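Local atomic coordinates of formimidoylglutamase (Bacillus subtilis, PDB entry 3M1R), a protein that hydrolyses N-formimidoyl-L-glutamate to L-glutamate and formamide in the histidine degradation pathway, as a manganese-dependent enzyme of the arginase family. Residues 247-251 and 252-256; 189-193 and 194-198. All blocks are in the same frame, centred on the assembly; numbering follows the deposited sequence.

Contact 1: 247-251 and 252-256; sequences DVLDQ and SHAPG. With CA (calcium ion), chain B.
Asp250 grips Ser252 and the two residues after it in the metal-binding loop that follows strand 239-245 of the arginase fold, and the fold-back has the form of an Asx turn. The segment starts at the metal. Asp247 is the second aspartate of the family's Asp-x-Asp pair; both its carboxylate oxygens hold the calcium ion, OD1 at 2.4 Å and OD2 at 2.5 Å, with Asp153, His155 and Asp245 completing the site. Calcium lies here where a manganese ion is inferred to bind.

Two residues on, Leu249 lays its CB and CD1 against the methyl of Ala254, CB to CB 3.8 Å. A water hydrogen-bonds both Leu249 O and Ala254 O, bridging the two carbonyls. Leu249 also packs on Thr267 and Leu270 of helix 267-278.

Asp250 does most of the holding. With CG anti to its own N (chi1 -171°), the carboxylate swings beside the chain and Asp250 OD2 takes two donors, Ser252 N at 3.0 Å and Ser252 OG at 2.8 Å. They arrive from opposite faces of the carboxylate plane, both on the anti side. The other oxygen, OD1, accepts a hydrogen bond from Gly264 N. Asp250 O is doubly used as well: His253 N, 2.8 Å away, stands above the carbonyl plane, while Ala254 N comes in almost in line with the C=O (161°). Four hydrogen bonds from Ser252, His253 and Ala254 thus converge on Asp250 and fix the turn.

Gln251 points its extended side chain out of the turn, and NE2 donates to Met300 O of a second subunit, tying this buried loop to the subunit interface. The Gln251 carbonyl lies against the proline ring, Gln251 O being 3.6 Å from Pro255 CD.

Contact 2: 189-193 and 194-198; sequences LGIRE and FSNSQ
Glu193 sets CG anti to its backbone N (chi1 176°) and then bends at chi2 (85°), while Phe194 turns its ring back beside its own N (chi1 -67°), and the two side chains run alongside each other. They sit at the centre of a type II beta turn, Arg192 to Ser195, which carries the chain off strand 186-191 toward helix 198-206. Glu193 CG meets Phe194 CD1 at 3.5 Å, and the carboxyl carbon CD lies over one face of the ring, toward its rim. The carboxylate itself faces a second subunit, where Lys314 makes a salt bridge to OE2 and His311 meets the Phe194 ring edge-to-face. Replacing Phe194 with an alanine would probably leave His311 of the second subunit without its edge-to-face partner and strip the apolar cover from Glu193 CG and CD.

The turn is closed by Ser195 N donating to Arg192 O at 3.1 Å, from above the carbonyl plane. Beyond it, Asn196 ND2 rests against Ile191 CG2, its amide spanning Ala154 O and His156 N around the metal-binding His155. A water joins Glu193 O to Ser195 OG, 2.7 Å from each.

How the contacts relate
Contact 2 comes first along the chain and contact 1 about fifty residues later, their centres 15 Å apart on the same side of the chain's centre. Each follows a strand of the one parallel sheet, 186-191 and 239-245, with strand 147-152 between them. The loop after that middle strand brings His155, so three neighbouring strand ends converge on the metal site: contact 1 supplies the ligand Asp247, and contact 2 packs against His155. Arg192 links them directly: its NH2 lies 3.1 Å from Leu249 O and is also near Val248 O, both probable but weak hydrogen bonds. Both loops beside the metal site also take part in the interface with the second subunit.

Contact 1: 247-251 and 252-256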
# COMPACT_ATOMS: atom_id res chain seq x y z
N ASP D 247 -17.67 -2.93 14.02
CA ASP D 247 -17.10 -4.27 13.87
C ASP D 247 -18.16 -5.37 13.96
O ASP D 247 -17.84 -6.54 13.77
CB ASP D 247 -15.89 -4.52 14.78
CG ASP D 247 -16.26 -4.59 16.24
OD1 ASP D 247 -17.43 -4.95 16.57
OD2 ASP D 247 -15.37 -4.30 17.07
N VAL D 248 -19.41 -4.98 14.19
CA VAL D 248 -20.53 -5.90 14.02
C VAL D 248 -20.61 -6.35 12.55
O VAL D 248 -21.14 -7.42 12.24
CB VAL D 248 -21.86 -5.23 14.43
CG1 VAL D 248 -22.37 -4.28 13.32
CG2 VAL D 248 -22.91 -6.27 14.75
N LEU D 249 -20.08 -5.53 11.65
CA LEU D 249 -20.11 -5.84 10.23
C LEU D 249 -19.05 -6.86 9.91
O LEU D 249 -18.01 -6.91 10.55
CB LEU D 249 -19.87 -4.59 9.38
CG LEU D 249 -20.97 -3.54 9.41
CD1 LEU D 249 -20.45 -2.20 8.90
CD2 LEU D 249 -22.21 -3.99 8.60
N ASP D 250 -19.33 -7.67 8.90
CA ASP D 250 -18.41 -8.66 8.38
C ASP D 250 -17.17 -8.00 7.82
O ASP D 250 -17.24 -6.92 7.21
CB ASP D 250 -19.10 -9.46 7.28
CG ASP D 250 -18.29 -10.65 6.82
OD1 ASP D 250 -18.41 -11.73 7.44
OD2 ASP D 250 -17.53 -10.51 5.84
N GLN D 251 -16.02 -8.65 7.99
CA GLN D 251 -14.76 -8.03 7.55
C GLN D 251 -14.81 -7.62 6.09
O GLN D 251 -14.22 -6.61 5.71
CB GLN D 251 -13.54 -8.90 7.87
CG GLN D 251 -13.53 -10.29 7.25
CD GLN D 251 -12.31 -11.09 7.69
OE1 GLN D 251 -11.56 -10.66 8.56
NE2 GLN D 251 -12.10 -12.24 7.08
N SER D 252 -15.53 -8.37 5.25
CA SER D 252 -15.57 -8.00 3.83
C SER D 252 -16.30 -6.66 3.59
O SER D 252 -16.06 -6.01 2.58
CB SER D 252 -16.14 -9.13 2.96
OG SER D 252 -17.49 -9.43 3.31
N HIS D 253 -17.17 -6.26 4.52
CA HIS D 253 -17.94 -5.02 4.41
C HIS D 253 -17.34 -3.87 5.22
O HIS D 253 -17.57 -2.71 4.91
CB HIS D 253 -19.41 -5.24 4.85
CG HIS D 253 -20.23 -5.99 3.86
ND1 HIS D 253 -21.43 -5.52 3.35
CD2 HIS D 253 -20.01 -7.19 3.24
CE1 HIS D 253 -21.91 -6.39 2.48
NE2 HIS D 253 -21.07 -7.41 2.40
N ALA D 254 -16.57 -4.20 6.26
CA ALA D 254 -15.87 -3.18 7.05
C ALA D 254 -14.43 -3.60 7.36
O ALA D 254 -14.13 -3.98 8.48
CB ALA D 254 -16.62 -2.89 8.35
N PRO D 255 -13.53 -3.53 6.35
CA PRO D 255 -12.14 -3.97 6.58
C PRO D 255 -11.39 -3.02 7.49
O PRO D 255 -10.32 -3.34 7.94
CB PRO D 255 -11.52 -3.93 5.16
CG PRO D 255 -12.32 -2.89 4.44
CD PRO D 255 -13.76 -3.14 4.94
N GLY D 256 -11.96 -1.85 7.75
CA GLY D 256 -11.28 -0.85 8.56
C GLY D 256 -11.60 -0.84 10.04
O GLY D 256 -11.38 0.18 10.68
CA CA B . -16.95 -4.80 18.90
O HOH W 1 -15.46 -5.43 10.65

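Contact 2: 189-193 and 194-198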
# COMPACT_ATOMS: atom_id res chain seq x y z
N LEU D 189 -26.99 -6.68 19.66
CA LEU D 189 -27.34 -7.29 18.39
C LEU D 189 -26.08 -7.62 17.62
O LEU D 189 -25.24 -6.74 17.40
CB LEU D 189 -28.22 -6.32 17.57
CG LEU D 189 -29.59 -5.92 18.14
CD1 LEU D 189 -30.16 -4.71 17.39
CD2 LEU D 189 -30.58 -7.08 18.09
N GLY D 190 -25.93 -8.88 17.23
CA GLY D 190 -24.82 -9.31 16.40
C GLY D 190 -23.70 -10.03 17.13
O GLY D 190 -22.62 -10.24 16.54
N ILE D 191 -23.94 -10.41 18.39
CA ILE D 191 -22.90 -11.07 19.20
C ILE D 191 -22.41 -12.30 18.44
O ILE D 191 -23.19 -13.16 18.05
CB ILE D 191 -23.41 -11.47 20.60
CG1 ILE D 191 -23.79 -10.23 21.43
CG2 ILE D 191 -22.38 -12.30 21.33
CD1 ILE D 191 -22.66 -9.21 21.56
N ARG D 192 -21.11 -12.39 18.21
CA ARG D 192 -20.60 -13.30 17.20
C ARG D 192 -19.86 -14.49 17.81
O ARG D 192 -19.10 -14.33 18.75
CB ARG D 192 -19.70 -12.53 16.21
CG ARG D 192 -19.43 -13.27 14.90
CD ARG D 192 -18.36 -12.56 14.10
NE ARG D 192 -18.80 -11.22 13.69
CZ ARG D 192 -18.06 -10.38 12.99
NH1 ARG D 192 -16.83 -10.72 12.62
NH2 ARG D 192 -18.54 -9.19 12.64
N GLU D 193 -20.13 -15.68 17.27
CA GLU D 193 -19.43 -16.90 17.65
C GLU D 193 -17.90 -16.75 17.53
O GLU D 193 -17.39 -16.36 16.48
CB GLU D 193 -19.91 -18.05 16.76
CG GLU D 193 -19.22 -19.38 16.97
CD GLU D 193 -19.82 -20.19 18.10
OE1 GLU D 193 -20.16 -19.59 19.14
OE2 GLU D 193 -19.95 -21.43 17.95
N PHE D 194 -17.19 -17.05 18.61
CA PHE D 194 -15.72 -16.95 18.70
C PHE D 194 -15.19 -15.52 18.85
O PHE D 194 -13.99 -15.31 18.76
CB PHE D 194 -14.99 -17.66 17.54
CG PHE D 194 -15.14 -19.15 17.57
CD1 PHE D 194 -15.77 -19.81 16.54
CD2 PHE D 194 -14.69 -19.88 18.66
CE1 PHE D 194 -15.94 -21.18 16.58
CE2 PHE D 194 -14.85 -21.24 18.70
CZ PHE D 194 -15.48 -21.90 17.67
N SER D 195 -16.07 -14.56 19.11
CA SER D 195 -15.65 -13.20 19.43
C SER D 195 -15.70 -12.86 20.93
O SER D 195 -15.39 -11.73 21.32
CB SER D 195 -16.51 -12.18 18.64
OG SER D 195 -16.38 -12.39 17.25
N ASN D 196 -16.06 -13.83 21.77
CA ASN D 196 -16.31 -13.55 23.18
C ASN D 196 -15.79 -14.60 24.16
O ASN D 196 -15.46 -15.72 23.77
CB ASN D 196 -17.81 -13.35 23.42
CG ASN D 196 -18.33 -12.14 22.72
OD1 ASN D 196 -18.08 -11.02 23.14
ND2 ASN D 196 -19.04 -12.35 21.62
N SER D 197 -15.73 -14.22 25.44
CA SER D 197 -15.24 -15.10 26.50
C SER D 197 -16.38 -15.66 27.33
O SER D 197 -17.42 -15.02 27.49
CB SER D 197 -14.29 -14.34 27.42
OG SER D 197 -13.19 -13.83 26.68
N GLN D 198 -16.16 -16.86 27.89
CA GLN D 198 -17.17 -17.54 28.68
C GLN D 198 -17.61 -16.69 29.87
O GLN D 198 -18.80 -16.57 30.16
CB GLN D 198 -16.63 -18.88 29.18
CG GLN D 198 -17.65 -19.73 29.92
CD GLN D 198 -17.19 -21.18 30.06
OE1 GLN D 198 -16.01 -21.45 30.32
NE2 GLN D 198 -18.12 -22.11 29.89
O HOH W 2 -15.59 -14.44 15.75